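Local structure of kelch domain-containing protein (Colletotrichum graminicola M1.001, 5C86) at residues 122-125 with 131-134; 181-186 with 455-460. The protein probably oxidises alcohols at a copper site as a fungal member of the AA5 galactose oxidase and glyoxal oxidase family. All coordinates share one frame; numbering follows the deposited sequence.

How the contacts relate
Both contacts are buried, but they illustrate two ways of joining segments in a propeller enzyme. Contact 1 lies inside one blade, between sequence neighbours paired by four backbone hydrogen bonds, one of them weak. Contact 2 brings together segments 269 residues apart, the first strand of the next blade with the turn after it and a loop of the C-terminal Early set domain, and has no hydrogen bond directly between them. Its direct touches are two apolar ones, with polar links supplied by other residues. The two adjoin, their centres about 11 Å apart: Leu181 CD1 of contact 2 packs 3.5 Å from Ser122 O of contact 1. Contact 1 is nearer the copper-site residues than contact 2.

Contact 1: 122-125 with 131-134; sequences SSCT and IFVI
The inner hairpin of a Kelch propeller blade pairs Cys124 with Phe132. Cys124 N donates to Phe132 O at 2.9 Å, in the carbonyl plane, and Phe132 N returns a nearly straight bond (168°) to Cys124 O at 2.8 Å. On the same face of the sheet the thiol meets the rim of the phenyl ring: Cys124 SG lies 4.1 Å from Phe132 CD2, and seen from the ring centroid it is 82° off the normal, a sulfur-aromatic contact at the edge. The Cys124 chi1 of 62° places SG between the backbone N and the carbonyl carbon, while the Phe132 ring leads away from the hairpin partner. At the next hydrogen-bonded pair, Ile134 N reaches Ser122 O at 3.2 Å, whereas the return bond from Ser122 N to Ile134 O is weak at 3.5 Å.

These are the first two strands of a four-stranded antiparallel blade; Ser122 lies about 8 Å, side chain to side chain, from the copper-binding positions Tyr120 and His423. Cys124 faces strand 181-183 of the next blade. On the reverse face, towards strand 75-78, Ser123 OG sits tightly against Ile131 CG2 at 3.1 Å while hydrogen-bonded to Ser77 OG. Beside it the Thr125 and Ile131 side chains cross obliquely, Thr125 OG1 3.5 Å from Ile131 CD1, and Thr125 OG1 is satisfied by Leu78 O.

Contact 2: 181-186 with 455-460; sequences LWSWKN and VAIPGY
Ser183 OG hydrogen-bonds to Thr125 O, a bond that ties the serine to the neighbouring blade and leaves its methylene to meet Ile457. Ser183 CB lies 3.6 Å from Ile457 CD1, the tip of an isoleucine whose CB points at the 181-186 segment. With the Ile457 chi1 at -62°, CG1 stands anti to the carbonyl carbon and carries CD1 out to the serine, while CG2 of the other branch packs beside Thr125 O. A second apolar touch joins Trp184 to Val455. The two side chains lie next to each other and point the same way, and Val455 CG2 comes 4.0 Å from CZ3 and 4.1 Å from CH2 of Trp184, so the CZ3-CH2 bond at the far end of the indole is used. Trp184 has its CB directed away from the loop, and the length of the indole brings the ring back to it. One indole face carries Lys185 CG, 3.9 Å above the plane of the Trp184 ring and towards the rim, and Trp184 NE1 is held by Gly260 O.

Between the two contacting loop residues, Ala456 is the centre of an inverse gamma turn, with a weak bond of 3.1 Å from Ile457 N to Val455 O. Arg430 supplies the polar bridge that the segments lack between themselves: NH2 bonds to Ser183 O and NH1 to Val455 O.

Strand 181-183 is the first of its blade, paired with 188-191 and flanked by 122-125 of the blade before. The 455-458 loop leads into strand 459-466 of the Early set domain, which runs antiparallel to 412-422; the contact thus joins the loop before that strand to the propeller's strand 181-183 and the turn after it.

Contact 1: 122-125 with 131-134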
ATOM      1  N   SER A 122     -10.573  -4.409   3.895  1.00 13.52           N
ATOM      2  CA  SER A 122      -9.290  -3.759   4.134  1.00 12.32           C
ATOM      3  C   SER A 122      -8.852  -4.106   5.561  1.00 13.68           C
ATOM      4  O   SER A 122      -9.666  -4.219   6.517  1.00 14.30           O
ATOM      5  CB  SER A 122      -9.449  -2.285   3.920  1.00 14.33           C
ATOM      6  OG  SER A 122      -9.674  -2.019   2.524  1.00 13.27           O
ATOM      7  N   SER A 123      -7.539  -4.205   5.689  1.00 12.06           N
ATOM      8  CA  SER A 123      -6.849  -4.509   6.909  1.00 12.73           C
ATOM      9  C   SER A 123      -5.808  -3.418   7.139  1.00 13.88           C
ATOM     10  O   SER A 123      -5.084  -3.050   6.183  1.00 13.52           O
ATOM     11  CB  SER A 123      -6.127  -5.830   6.653  1.00 13.36           C
ATOM     12  OG  SER A 123      -5.387  -6.231   7.806  1.00 15.82           O
ATOM     13  N   CYS A 124      -5.613  -3.041   8.377  1.00 12.91           N
ATOM     14  CA  CYS A 124      -4.501  -2.133   8.690  1.00 13.30           C
ATOM     15  C   CYS A 124      -3.927  -2.391  10.062  1.00 14.27           C
ATOM     16  O   CYS A 124      -4.620  -2.784  11.004  1.00 14.85           O
ATOM     17  CB  CYS A 124      -4.974  -0.665   8.597  1.00 14.63           C
ATOM     18  SG  CYS A 124      -6.302  -0.153   9.759  1.00 15.78           S
ATOM     19  N   THR A 125      -2.644  -2.063  10.190  1.00 11.47           N
ATOM     20  CA  THR A 125      -1.894  -2.148  11.386  1.00 12.74           C
ATOM     21  C   THR A 125      -2.134  -0.886  12.157  1.00 11.90           C
ATOM     22  O   THR A 125      -1.867   0.231  11.695  1.00 12.24           O
ATOM     23  CB  THR A 125      -0.431  -2.357  11.105  1.00 12.63           C
ATOM     24  OG1 THR A 125      -0.282  -3.556  10.379  1.00 13.17           O
ATOM     25  CG2 THR A 125       0.352  -2.542  12.378  1.00 13.87           C
ATOM     26  N   ILE A 131      -4.121  -5.570  14.332  1.00 14.78           N
ATOM     27  CA  ILE A 131      -4.565  -5.613  12.912  1.00 15.56           C
ATOM     28  C   ILE A 131      -6.067  -5.442  12.865  1.00 16.73           C
ATOM     29  O   ILE A 131      -6.807  -6.332  13.397  1.00 17.77           O
ATOM     30  CB  ILE A 131      -4.199  -6.870  12.154  1.00 15.64           C
ATOM     31  CG1 ILE A 131      -2.759  -7.338  12.304  1.00 18.02           C
ATOM     32  CG2 ILE A 131      -4.676  -6.757  10.742  1.00 16.58           C
ATOM     33  CD1 ILE A 131      -1.673  -6.351  11.916  1.00 18.33           C
ATOM     34  N   PHE A 132      -6.557  -4.350  12.325  1.00 15.32           N
ATOM     35  CA  PHE A 132      -8.014  -4.024  12.260  1.00 14.67           C
ATOM     36  C   PHE A 132      -8.500  -4.386  10.886  1.00 16.93           C
ATOM     37  O   PHE A 132      -7.850  -3.992   9.868  1.00 14.91           O
ATOM     38  CB  PHE A 132      -8.232  -2.553  12.539  1.00 15.84           C
ATOM     39  CG  PHE A 132      -9.612  -2.052  12.377  1.00 15.60           C
ATOM     40  CD1 PHE A 132     -10.644  -2.480  13.216  1.00 16.97           C
ATOM     41  CD2 PHE A 132      -9.918  -1.172  11.337  1.00 17.10           C
ATOM     42  CE1 PHE A 132     -11.907  -1.894  13.124  1.00 16.24           C
ATOM     43  CE2 PHE A 132     -11.217  -0.647  11.206  1.00 18.21           C
ATOM     44  CZ  PHE A 132     -12.216  -1.007  12.100  1.00 17.33           C
ATOM     45  N   VAL A 133      -9.635  -5.092  10.820  1.00 14.51           N
ATOM     46  CA  VAL A 133     -10.275  -5.332   9.495  1.00 14.14           C
ATOM     47  C   VAL A 133     -11.724  -4.914   9.555  1.00 16.77           C
ATOM     48  O   VAL A 133     -12.375  -4.995  10.635  1.00 16.34           O
ATOM     49  CB  VAL A 133     -10.181  -6.793   9.006  1.00 14.48           C
ATOM     50  CG1 VAL A 133      -8.764  -7.329   8.978  1.00 15.35           C
ATOM     51  CG2 VAL A 133     -10.964  -7.750   9.896  1.00 15.57           C
ATOM     52  N   ILE A 134     -12.242  -4.489   8.398  1.00 14.42           N
ATOM     53  CA  ILE A 134     -13.635  -4.178   8.316  1.00 14.60           C
ATOM     54  C   ILE A 134     -14.112  -4.345   6.888  1.00 15.42           C
ATOM     55  O   ILE A 134     -13.363  -4.161   5.924  1.00 14.87           O
ATOM     56  CB  ILE A 134     -13.949  -2.775   8.891  1.00 13.99           C
ATOM     57  CG1 ILE A 134     -15.476  -2.589   9.172  1.00 16.56           C
ATOM     58  CG2 ILE A 134     -13.410  -1.649   7.976  1.00 14.75           C
ATOM     59  CD1 ILE A 134     -15.795  -1.393  10.005  1.00 17.68           C
TER

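Contact 2: 181-186 with 455-460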
ATOM      1  N   LEU A 181      -8.589   2.702   4.635  1.00 11.69           N
ATOM      2  CA  LEU A 181      -8.257   2.738   6.069  1.00 12.09           C
ATOM      3  C   LEU A 181      -6.867   3.329   6.331  1.00 12.41           C
ATOM      4  O   LEU A 181      -5.851   2.959   5.690  1.00 12.75           O
ATOM      5  CB  LEU A 181      -8.269   1.382   6.633  1.00 12.54           C
ATOM      6  CG  LEU A 181      -9.560   0.533   6.525  1.00 13.21           C
ATOM      7  CD1 LEU A 181      -9.401  -0.786   7.237  1.00 14.09           C
ATOM      8  CD2 LEU A 181     -10.734   1.310   7.074  1.00 13.97           C
ATOM      9  N   TRP A 182      -6.852   4.316   7.213  1.00 10.14           N
ATOM     10  CA  TRP A 182      -5.601   4.969   7.629  1.00 10.45           C
ATOM     11  C   TRP A 182      -5.506   4.962   9.144  1.00 11.95           C
ATOM     12  O   TRP A 182      -6.252   5.710   9.760  1.00 12.66           O
ATOM     13  CB  TRP A 182      -5.485   6.380   7.020  1.00 11.62           C
ATOM     14  CG  TRP A 182      -5.285   6.293   5.580  1.00 11.47           C
ATOM     15  CD1 TRP A 182      -6.195   6.476   4.589  1.00 13.04           C
ATOM     16  CD2 TRP A 182      -4.098   5.804   4.951  1.00 10.75           C
ATOM     17  NE1 TRP A 182      -5.641   6.158   3.370  1.00 12.84           N
ATOM     18  CE2 TRP A 182      -4.353   5.754   3.554  1.00 12.40           C
ATOM     19  CE3 TRP A 182      -2.884   5.377   5.433  1.00 11.24           C
ATOM     20  CZ2 TRP A 182      -3.429   5.248   2.669  1.00 12.41           C
ATOM     21  CZ3 TRP A 182      -1.964   4.900   4.578  1.00 12.57           C
ATOM     22  CH2 TRP A 182      -2.249   4.821   3.189  1.00 11.46           C
ATOM     23  N   SER A 183      -4.564   4.208   9.669  1.00 11.61           N
ATOM     24  CA  SER A 183      -4.342   4.216  11.107  1.00 12.64           C
ATOM     25  C   SER A 183      -3.789   5.517  11.600  1.00 13.63           C
ATOM     26  O   SER A 183      -2.983   6.208  10.914  1.00 11.62           O
ATOM     27  CB  SER A 183      -3.400   3.131  11.486  1.00 13.03           C
ATOM     28  OG  SER A 183      -3.954   1.872  11.185  1.00 13.40           O
ATOM     29  N   TRP A 184      -4.258   5.921  12.787  1.00 12.20           N
ATOM     30  CA  TRP A 184      -3.892   7.212  13.341  1.00 12.40           C
ATOM     31  C   TRP A 184      -3.697   7.129  14.889  1.00 14.86           C
ATOM     32  O   TRP A 184      -3.499   6.064  15.412  1.00 14.37           O
ATOM     33  CB  TRP A 184      -4.883   8.281  12.856  1.00 14.25           C
ATOM     34  CG  TRP A 184      -4.510   9.723  12.990  1.00 13.54           C
ATOM     35  CD1 TRP A 184      -5.252  10.776  13.626  1.00 14.04           C
ATOM     36  CD2 TRP A 184      -3.318  10.362  12.488  1.00 12.87           C
ATOM     37  NE1 TRP A 184      -4.594  11.964  13.490  1.00 15.17           N
ATOM     38  CE2 TRP A 184      -3.421  11.753  12.818  1.00 14.39           C
ATOM     39  CE3 TRP A 184      -2.223   9.914  11.738  1.00 14.16           C
ATOM     40  CZ2 TRP A 184      -2.479  12.650  12.407  1.00 14.40           C
ATOM     41  CZ3 TRP A 184      -1.252  10.865  11.321  1.00 13.68           C
ATOM     42  CH2 TRP A 184      -1.390  12.189  11.696  1.00 13.38           C
ATOM     43  N   LYS A 185      -3.763   8.266  15.552  1.00 15.09           N
ATOM     44  CA  LYS A 185      -3.363   8.361  16.942  1.00 15.09           C
ATOM     45  C   LYS A 185      -4.199   7.457  17.830  1.00 16.46           C
ATOM     46  O   LYS A 185      -5.426   7.326  17.582  1.00 14.66           O
ATOM     47  CB  LYS A 185      -3.445   9.803  17.359  1.00 16.20           C
ATOM     48  CG  LYS A 185      -2.470  10.715  16.609  1.00 19.34           C
ATOM     49  CD  LYS A 185      -2.600  12.194  17.011  1.00 22.88           C
ATOM     50  CE  LYS A 185      -1.675  13.079  16.153  1.00 25.18           C
ATOM     51  NZ  LYS A 185      -1.556  14.436  16.817  1.00 29.55           N
ATOM     52  N   ASN A 186      -3.547   6.860  18.817  1.00 18.32           N
ATOM     53  CA  ASN A 186      -4.238   6.170  19.944  1.00 20.30           C
ATOM     54  C   ASN A 186      -5.275   5.154  19.498  1.00 19.28           C
ATOM     55  O   ASN A 186      -6.439   5.134  19.970  1.00 20.43           O
ATOM     56  CB  ASN A 186      -4.960   7.265  20.714  1.00 20.52           C
ATOM     57  CG  ASN A 186      -5.391   6.811  22.129  1.00 26.17           C
ATOM     58  OD1 ASN A 186      -4.923   5.824  22.635  1.00 27.45           O
ATOM     59  ND2 ASN A 186      -6.325   7.500  22.681  1.00 32.39           N
ATOM     60  N   VAL A 455       1.520   8.105  14.040  1.00 12.92           N
ATOM     61  CA  VAL A 455       2.287   8.622  12.948  1.00 12.34           C
ATOM     62  C   VAL A 455       3.258   7.525  12.473  1.00 12.23           C
ATOM     63  O   VAL A 455       3.118   7.006  11.351  1.00 12.33           O
ATOM     64  CB  VAL A 455       3.041   9.899  13.327  1.00 12.79           C
ATOM     65  CG1 VAL A 455       4.020  10.322  12.212  1.00 13.20           C
ATOM     66  CG2 VAL A 455       2.033  11.013  13.627  1.00 14.46           C
ATOM     67  N   ALA A 456       4.155   7.078  13.356  1.00 11.26           N
ATOM     68  CA  ALA A 456       5.103   6.036  13.084  1.00 11.60           C
ATOM     69  C   ALA A 456       4.502   4.735  13.528  1.00 12.24           C
ATOM     70  O   ALA A 456       4.786   4.154  14.597  1.00 13.91           O
ATOM     71  CB  ALA A 456       6.374   6.322  13.840  1.00 13.54           C
ATOM     72  N   ILE A 457       3.581   4.249  12.710  1.00 11.62           N
ATOM     73  CA  ILE A 457       2.990   2.918  12.935  1.00 11.10           C
ATOM     74  C   ILE A 457       4.133   1.891  13.053  1.00 11.57           C
ATOM     75  O   ILE A 457       5.046   1.891  12.267  1.00 12.59           O
ATOM     76  CB  ILE A 457       2.043   2.550  11.773  1.00 11.60           C
ATOM     77  CG1 ILE A 457       0.850   3.510  11.612  1.00 11.93           C
ATOM     78  CG2 ILE A 457       1.611   1.108  11.922  1.00 11.54           C
ATOM     79  CD1 ILE A 457      -0.122   3.514  12.794  1.00 13.26           C
ATOM     80  N   PRO A 458       4.100   1.010  14.068  1.00 12.44           N
ATOM     81  CA  PRO A 458       5.155   0.033  14.203  1.00 12.49           C
ATOM     82  C   PRO A 458       5.385  -0.821  13.003  1.00 12.45           C
ATOM     83  O   PRO A 458       4.443  -1.088  12.216  1.00 14.29           O
ATOM     84  CB  PRO A 458       4.718  -0.850  15.372  1.00 13.83           C
ATOM     85  CG  PRO A 458       3.696  -0.107  16.024  1.00 16.60           C
ATOM     86  CD  PRO A 458       3.045   0.889  15.095  1.00 14.44           C
ATOM     87  N   GLY A 459       6.607  -1.250  12.837  1.00 11.57           N
ATOM     88  CA  GLY A 459       6.956  -2.097  11.737  1.00 13.35           C
ATOM     89  C   GLY A 459       8.157  -1.611  10.966  1.00 11.09           C
ATOM     90  O   GLY A 459       8.828  -0.656  11.341  1.00 10.90           O
ATOM     91  N   TYR A 460       8.403  -2.242   9.846  1.00 11.15           N
ATOM     92  CA  TYR A 460       9.522  -1.958   9.008  1.00 11.41           C
ATOM     93  C   TYR A 460       9.301  -0.758   8.096  1.00 11.17           C
ATOM     94  O   TYR A 460       8.209  -0.546   7.538  1.00 10.87           O
ATOM     95  CB  TYR A 460       9.957  -3.124   8.146  1.00 11.84           C
ATOM     96  CG  TYR A 460      10.925  -4.094   8.803  1.00 12.73           C
ATOM     97  CD1 TYR A 460      10.467  -5.093   9.637  1.00 15.50           C
ATOM     98  CD2 TYR A 460      12.246  -3.856   8.746  1.00 15.30           C
ATOM     99  CE1 TYR A 460      11.340  -5.952  10.260  1.00 16.20           C
ATOM    100  CE2 TYR A 460      13.135  -4.680   9.364  1.00 15.82           C
ATOM    101  CZ  TYR A 460      12.669  -5.714  10.112  1.00 17.70           C
ATOM    102  OH  TYR A 460      13.629  -6.559  10.696  1.00 23.61           O
TER